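Local coordinates for protein NAD-dependent dehydrogenase (Rhizobium meliloti, PDB 4Z0P) that probably reduces glyoxylate and hydroxypyruvate with NADPH as the hydride donor, as a member of the D-2-hydroxyacid dehydrogenase family, at residues E241-D249 with R271-Y279. Sequence-based numbering, arbitrary orientation. Where two conformers were deposited one is given.
Sequences EADILECLD and RFWDMPNVY
D249 and R271 meet end-on: NH2 of R271 gives a hydrogen bond to the syn lone pair of D249 OD1 (2.9 Å, 163° at the hydrogen), and NH1 binds OD2 at the same length. This two-pronged salt bridge fixes the rotation of the guanidinium, although the two planes are tilted by 31°. A bend at the third torsion of the arginine (chi3 61°) turns the guanidinium back toward the helix and brings NH1 and NH2 to D249, with CD2 of L245 over one face. The same methyl reaches CE1 of F272 (3.5 Å). The F272 ring presents its edge to CG2 of I244 and to the aliphatic part of E241, whose CG stands 3.7 Å from CE2. Further along the helix, CD1 of L248 presses tightly on CG2 of V278 (3.5 Å) and, in one of two deposited conformers of M275, packs on its CE (3.6 Å). In the Rossmann-type coenzyme domain, these contacts join helix 241-250 to the turn leading into 278-280, an outermost strand of the parallel sheet. L258 of the neighbouring strand 255-258 also touches F272; without the ring, as with an alanine here, a gap would probably open between L258 and the helix side chains E241, I244 and L245. The E241 carboxylate is held through OE2 by the backbone N of E262 and by Q239. Beyond V278, Y279 lines an oxalate pocket with R119, which makes a cation-pi contact with its ring.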
ATOM      1  N   GLU A 241       2.237 -19.911  16.699  1.00 22.85           N
ATOM      2  CA  GLU A 241       3.420 -19.709  15.857  1.00 23.26           C
ATOM      3  C   GLU A 241       4.072 -20.993  15.379  1.00 23.69           C
ATOM      4  O   GLU A 241       4.579 -21.038  14.271  1.00 22.94           O
ATOM      5  CB  GLU A 241       4.442 -18.810  16.560  1.00 25.04           C
ATOM      6  CG  GLU A 241       3.934 -17.372  16.541  1.00 23.41           C
ATOM      7  CD  GLU A 241       4.646 -16.421  17.478  1.00 26.01           C
ATOM      8  OE1 GLU A 241       5.726 -16.744  17.986  1.00 25.39           O
ATOM      9  OE2 GLU A 241       4.097 -15.330  17.677  1.00 23.56           O
ATOM     10  N   ALA A 242       4.028 -22.049  16.183  1.00 23.35           N
ATOM     11  CA  ALA A 242       4.536 -23.337  15.723  1.00 27.74           C
ATOM     12  C   ALA A 242       3.823 -23.769  14.426  1.00 28.11           C
ATOM     13  O   ALA A 242       4.445 -24.335  13.522  1.00 23.54           O
ATOM     14  CB  ALA A 242       4.374 -24.403  16.803  1.00 29.42           C
ATOM     15  N   ASP A 243       2.515 -23.520  14.357  1.00 23.59           N
ATOM     16  CA  ASP A 243       1.701 -23.888  13.197  1.00 24.72           C
ATOM     17  C   ASP A 243       1.960 -22.970  12.013  1.00 21.34           C
ATOM     18  O   ASP A 243       1.998 -23.423  10.878  1.00 22.55           O
ATOM     19  CB  ASP A 243       0.214 -23.841  13.535  1.00 23.64           C
ATOM     20  CG  ASP A 243      -0.223 -24.910  14.504  1.00 30.24           C
ATOM     21  OD1 ASP A 243       0.583 -25.752  14.952  1.00 28.03           O
ATOM     22  OD2 ASP A 243      -1.442 -24.946  14.789  1.00 27.60           O
ATOM     23  N   ILE A 244       2.130 -21.680  12.268  1.00 21.80           N
ATOM     24  CA  ILE A 244       2.471 -20.736  11.203  1.00 22.60           C
ATOM     25  C   ILE A 244       3.758 -21.204  10.522  1.00 24.13           C
ATOM     26  O   ILE A 244       3.836 -21.302   9.293  1.00 21.86           O
ATOM     27  CB  ILE A 244       2.649 -19.284  11.721  1.00 21.43           C
ATOM     28  CG1 ILE A 244       1.323 -18.703  12.256  1.00 20.14           C
ATOM     29  CG2 ILE A 244       3.145 -18.394  10.594  1.00 23.83           C
ATOM     30  CD1 ILE A 244       1.496 -17.363  12.967  1.00 21.64           C
ATOM     31  N   LEU A 245       4.765 -21.507  11.334  1.00 23.04           N
ATOM     32  CA  LEU A 245       6.058 -21.961  10.798  1.00 23.39           C
ATOM     33  C   LEU A 245       5.943 -23.276  10.002  1.00 23.58           C
ATOM     34  O   LEU A 245       6.512 -23.376   8.903  1.00 24.84           O
ATOM     35  CB  LEU A 245       7.089 -22.096  11.912  1.00 23.42           C
ATOM     36  CG  LEU A 245       7.538 -20.776  12.540  1.00 26.58           C
ATOM     37  CD1 LEU A 245       8.228 -20.995  13.874  1.00 31.16           C
ATOM     38  CD2 LEU A 245       8.451 -20.037  11.586  1.00 32.94           C
ATOM     39  N   GLU A 246       5.239 -24.268  10.557  1.00 21.33           N
ATOM     40  CA  GLU A 246       4.991 -25.539   9.860  1.00 24.07           C
ATOM     41  C   GLU A 246       4.319 -25.316   8.514  1.00 23.88           C
ATOM     42  O   GLU A 246       4.703 -25.920   7.512  1.00 25.51           O
ATOM     43  CB  GLU A 246       4.081 -26.459  10.683  1.00 26.23           C
ATOM     44  CG  GLU A 246       4.775 -27.180  11.813  1.00 59.08           C
ATOM     45  CD  GLU A 246       4.073 -28.473  12.169  1.00130.65           C
ATOM     46  OE1 GLU A 246       4.785 -29.467  12.418  1.00 92.86           O
ATOM     47  OE2 GLU A 246       2.817 -28.485  12.189  1.00 98.50           O
ATOM     48  N   CYS A 247       3.324 -24.429   8.508  1.00 23.44           N
ATOM     49  CA  CYS A 247       2.564 -24.157   7.299  1.00 23.28           C
ATOM     50  C   CYS A 247       3.341 -23.356   6.270  1.00 23.14           C
ATOM     51  O   CYS A 247       3.143 -23.560   5.077  1.00 22.60           O
ATOM     52  CB  CYS A 247       1.259 -23.456   7.627  1.00 22.15           C
ATOM     53  SG  CYS A 247       0.071 -24.552   8.442  1.00 26.14           S
ATOM     54  N   LEU A 248       4.202 -22.438   6.703  1.00 21.71           N
ATOM     55  CA  LEU A 248       5.102 -21.772   5.773  1.00 22.19           C
ATOM     56  C   LEU A 248       6.103 -22.746   5.162  1.00 25.11           C
ATOM     57  O   LEU A 248       6.388 -22.707   3.948  1.00 24.57           O
ATOM     58  CB  LEU A 248       5.834 -20.612   6.468  1.00 22.43           C
ATOM     59  CG  LEU A 248       4.956 -19.411   6.827  1.00 22.07           C
ATOM     60  CD1 LEU A 248       5.628 -18.541   7.881  1.00 23.32           C
ATOM     61  CD2 LEU A 248       4.592 -18.594   5.580  1.00 23.52           C
ATOM     62  N   ASP A 249       6.647 -23.624   6.004  1.00 23.17           N
ATOM     63  CA  ASP A 249       7.615 -24.627   5.533  1.00 25.09           C
ATOM     64  C   ASP A 249       7.015 -25.564   4.473  1.00 27.76           C
ATOM     65  O   ASP A 249       7.672 -25.915   3.505  1.00 27.36           O
ATOM     66  CB  ASP A 249       8.168 -25.426   6.714  1.00 27.00           C
ATOM     67  CG  ASP A 249       9.183 -24.651   7.526  1.00 36.29           C
ATOM     68  OD1 ASP A 249       9.660 -23.576   7.108  1.00 33.99           O
ATOM     69  OD2 ASP A 249       9.513 -25.126   8.605  1.00 32.11           O
ATOM     70  N   ARG A 271      12.814 -17.951  14.182  1.00 24.58           N
ATOM     71  CA  ARG A 271      12.927 -18.143  12.745  1.00 27.33           C
ATOM     72  C   ARG A 271      12.270 -17.039  11.917  1.00 25.70           C
ATOM     73  O   ARG A 271      12.638 -16.866  10.759  1.00 26.32           O
ATOM     74  CB  ARG A 271      12.327 -19.488  12.347  1.00 26.83           C
ATOM     75  CG  ARG A 271      13.164 -20.679  12.820  1.00 32.75           C
ATOM     76  CD  ARG A 271      12.565 -21.971  12.282  1.00 37.38           C
ATOM     77  NE  ARG A 271      12.570 -21.950  10.817  1.00 32.56           N
ATOM     78  CZ  ARG A 271      11.730 -22.615  10.023  1.00 34.96           C
ATOM     79  NH1 ARG A 271      10.769 -23.371  10.527  1.00 30.15           N
ATOM     80  NH2 ARG A 271      11.864 -22.507   8.704  1.00 32.10           N
ATOM     81  N   PHE A 272      11.312 -16.309  12.483  1.00 21.14           N
ATOM     82  CA  PHE A 272      10.525 -15.378  11.676  1.00 22.58           C
ATOM     83  C   PHE A 272      11.386 -14.274  11.058  1.00 24.75           C
ATOM     84  O   PHE A 272      11.073 -13.800   9.981  1.00 26.51           O
ATOM     85  CB  PHE A 272       9.387 -14.751  12.462  1.00 24.26           C
ATOM     86  CG  PHE A 272       8.250 -15.679  12.766  1.00 22.04           C
ATOM     87  CD1 PHE A 272       7.553 -16.318  11.737  1.00 23.49           C
ATOM     88  CD2 PHE A 272       7.841 -15.876  14.058  1.00 22.96           C
ATOM     89  CE1 PHE A 272       6.494 -17.131  12.014  1.00 24.46           C
ATOM     90  CE2 PHE A 272       6.787 -16.716  14.357  1.00 26.28           C
ATOM     91  CZ  PHE A 272       6.123 -17.362  13.330  1.00 24.81           C
ATOM     92  N   TRP A 273      12.453 -13.857  11.742  1.00 23.30           N
ATOM     93  CA  TRP A 273      13.287 -12.770  11.248  1.00 24.34           C
ATOM     94  C   TRP A 273      13.867 -13.037   9.861  1.00 28.96           C
ATOM     95  O   TRP A 273      14.059 -12.098   9.088  1.00 27.14           O
ATOM     96  CB  TRP A 273      14.432 -12.475  12.202  1.00 21.81           C
ATOM     97  CG  TRP A 273      14.059 -12.057  13.617  1.00 22.73           C
ATOM     98  CD1 TRP A 273      14.221 -12.788  14.757  1.00 27.22           C
ATOM     99  CD2 TRP A 273      13.539 -10.792  14.032  1.00 21.02           C
ATOM    100  NE1 TRP A 273      13.831 -12.067  15.846  1.00 23.78           N
ATOM    101  CE2 TRP A 273      13.402 -10.834  15.443  1.00 21.42           C
ATOM    102  CE3 TRP A 273      13.167  -9.633  13.358  1.00 22.50           C
ATOM    103  CZ2 TRP A 273      12.920  -9.765  16.176  1.00 25.51           C
ATOM    104  CZ3 TRP A 273      12.696  -8.549  14.101  1.00 22.37           C
ATOM    105  CH2 TRP A 273      12.575  -8.617  15.486  1.00 24.88           C
ATOM    106  N   ASP A 274      14.211 -14.289   9.583  1.00 25.94           N
ATOM    107  CA  ASP A 274      14.945 -14.660   8.366  1.00 30.59           C
ATOM    108  C   ASP A 274      14.108 -15.372   7.311  1.00 33.65           C
ATOM    109  O   ASP A 274      14.672 -15.840   6.325  1.00 37.35           O
ATOM    110  CB  ASP A 274      16.108 -15.598   8.718  1.00 34.33           C
ATOM    111  CG  ASP A 274      17.198 -14.931   9.545  1.00 42.12           C
ATOM    112  OD1 ASP A 274      17.417 -13.715   9.424  1.00 51.50           O
ATOM    113  OD2 ASP A 274      17.872 -15.667  10.298  1.00 57.64           O
ATOM    114  N   MET A 275      12.791 -15.465   7.476  1.00 29.05           N
ATOM    115  CA  MET A 275      12.047 -16.252   6.526  0.70 30.67           C
ATOM    116  C   MET A 275      11.697 -15.482   5.292  1.00 30.65           C
ATOM    117  O   MET A 275      11.333 -14.321   5.372  1.00 27.78           O
ATOM    118  CB  MET A 275      10.853 -16.842   7.173  0.70 29.75           C
ATOM    119  CG  MET A 275      11.329 -18.014   7.970  0.70 41.91           C
ATOM    120  SD  MET A 275      10.000 -18.477   9.007  0.70 35.49           S
ATOM    121  CE  MET A 275       9.117 -19.529   7.851  0.70 47.09           C
ATOM    122  N   PRO A 276      11.838 -16.147   4.127  1.00 32.34           N
ATOM    123  CA  PRO A 276      11.795 -15.389   2.883  1.00 38.71           C
ATOM    124  C   PRO A 276      10.442 -14.750   2.533  1.00 34.50           C
ATOM    125  O   PRO A 276      10.421 -13.750   1.817  1.00 31.89           O
ATOM    126  CB  PRO A 276      12.238 -16.414   1.834  1.00 43.25           C
ATOM    127  CG  PRO A 276      11.873 -17.745   2.404  1.00 44.38           C
ATOM    128  CD  PRO A 276      12.038 -17.599   3.893  1.00 37.11           C
ATOM    129  N   ASN A 277       9.328 -15.287   3.031  1.00 24.90           N
ATOM    130  CA  ASN A 277       8.023 -14.682   2.718  1.00 24.45           C
ATOM    131  C   ASN A 277       7.269 -14.250   3.976  1.00 26.12           C
ATOM    132  O   ASN A 277       6.044 -14.219   3.964  1.00 25.33           O
ATOM    133  CB  ASN A 277       7.175 -15.618   1.850  1.00 33.18           C
ATOM    134  CG  ASN A 277       7.788 -15.867   0.483  1.00 65.39           C
ATOM    135  OD1 ASN A 277       8.031 -14.922  -0.274  1.00 46.29           O
ATOM    136  ND2 ASN A 277       8.039 -17.141   0.150  1.00 42.47           N
ATOM    137  N   VAL A 278       8.009 -13.861   5.016  1.00 20.36           N
ATOM    138  CA  VAL A 278       7.445 -13.270   6.223  1.00 20.65           C
ATOM    139  C   VAL A 278       7.951 -11.870   6.418  1.00 19.20           C
ATOM    140  O   VAL A 278       9.164 -11.630   6.385  1.00 20.20           O
ATOM    141  CB  VAL A 278       7.764 -14.074   7.506  1.00 22.22           C
ATOM    142  CG1 VAL A 278       7.091 -13.423   8.704  1.00 22.13           C
ATOM    143  CG2 VAL A 278       7.260 -15.508   7.365  1.00 25.42           C
ATOM    144  N   TYR A 279       7.018 -10.938   6.622  1.00 19.50           N
ATOM    145  CA  TYR A 279       7.341  -9.571   6.998  1.00 18.20           C
ATOM    146  C   TYR A 279       7.127  -9.372   8.479  1.00 19.20           C
ATOM    147  O   TYR A 279       6.020  -9.567   8.968  1.00 19.77           O
ATOM    148  CB  TYR A 279       6.453  -8.573   6.289  1.00 18.54           C
ATOM    149  CG  TYR A 279       6.611  -8.558   4.798  1.00 20.26           C
ATOM    150  CD1 TYR A 279       7.720  -7.978   4.212  1.00 20.61           C
ATOM    151  CD2 TYR A 279       5.699  -9.181   3.980  1.00 20.03           C
ATOM    152  CE1 TYR A 279       7.867  -7.936   2.842  1.00 20.90           C
ATOM    153  CE2 TYR A 279       5.836  -9.185   2.591  1.00 21.03           C
ATOM    154  CZ  TYR A 279       6.930  -8.562   2.019  1.00 20.44           C
ATOM    155  OH  TYR A 279       7.052  -8.532   0.665  1.00 22.83           O
TER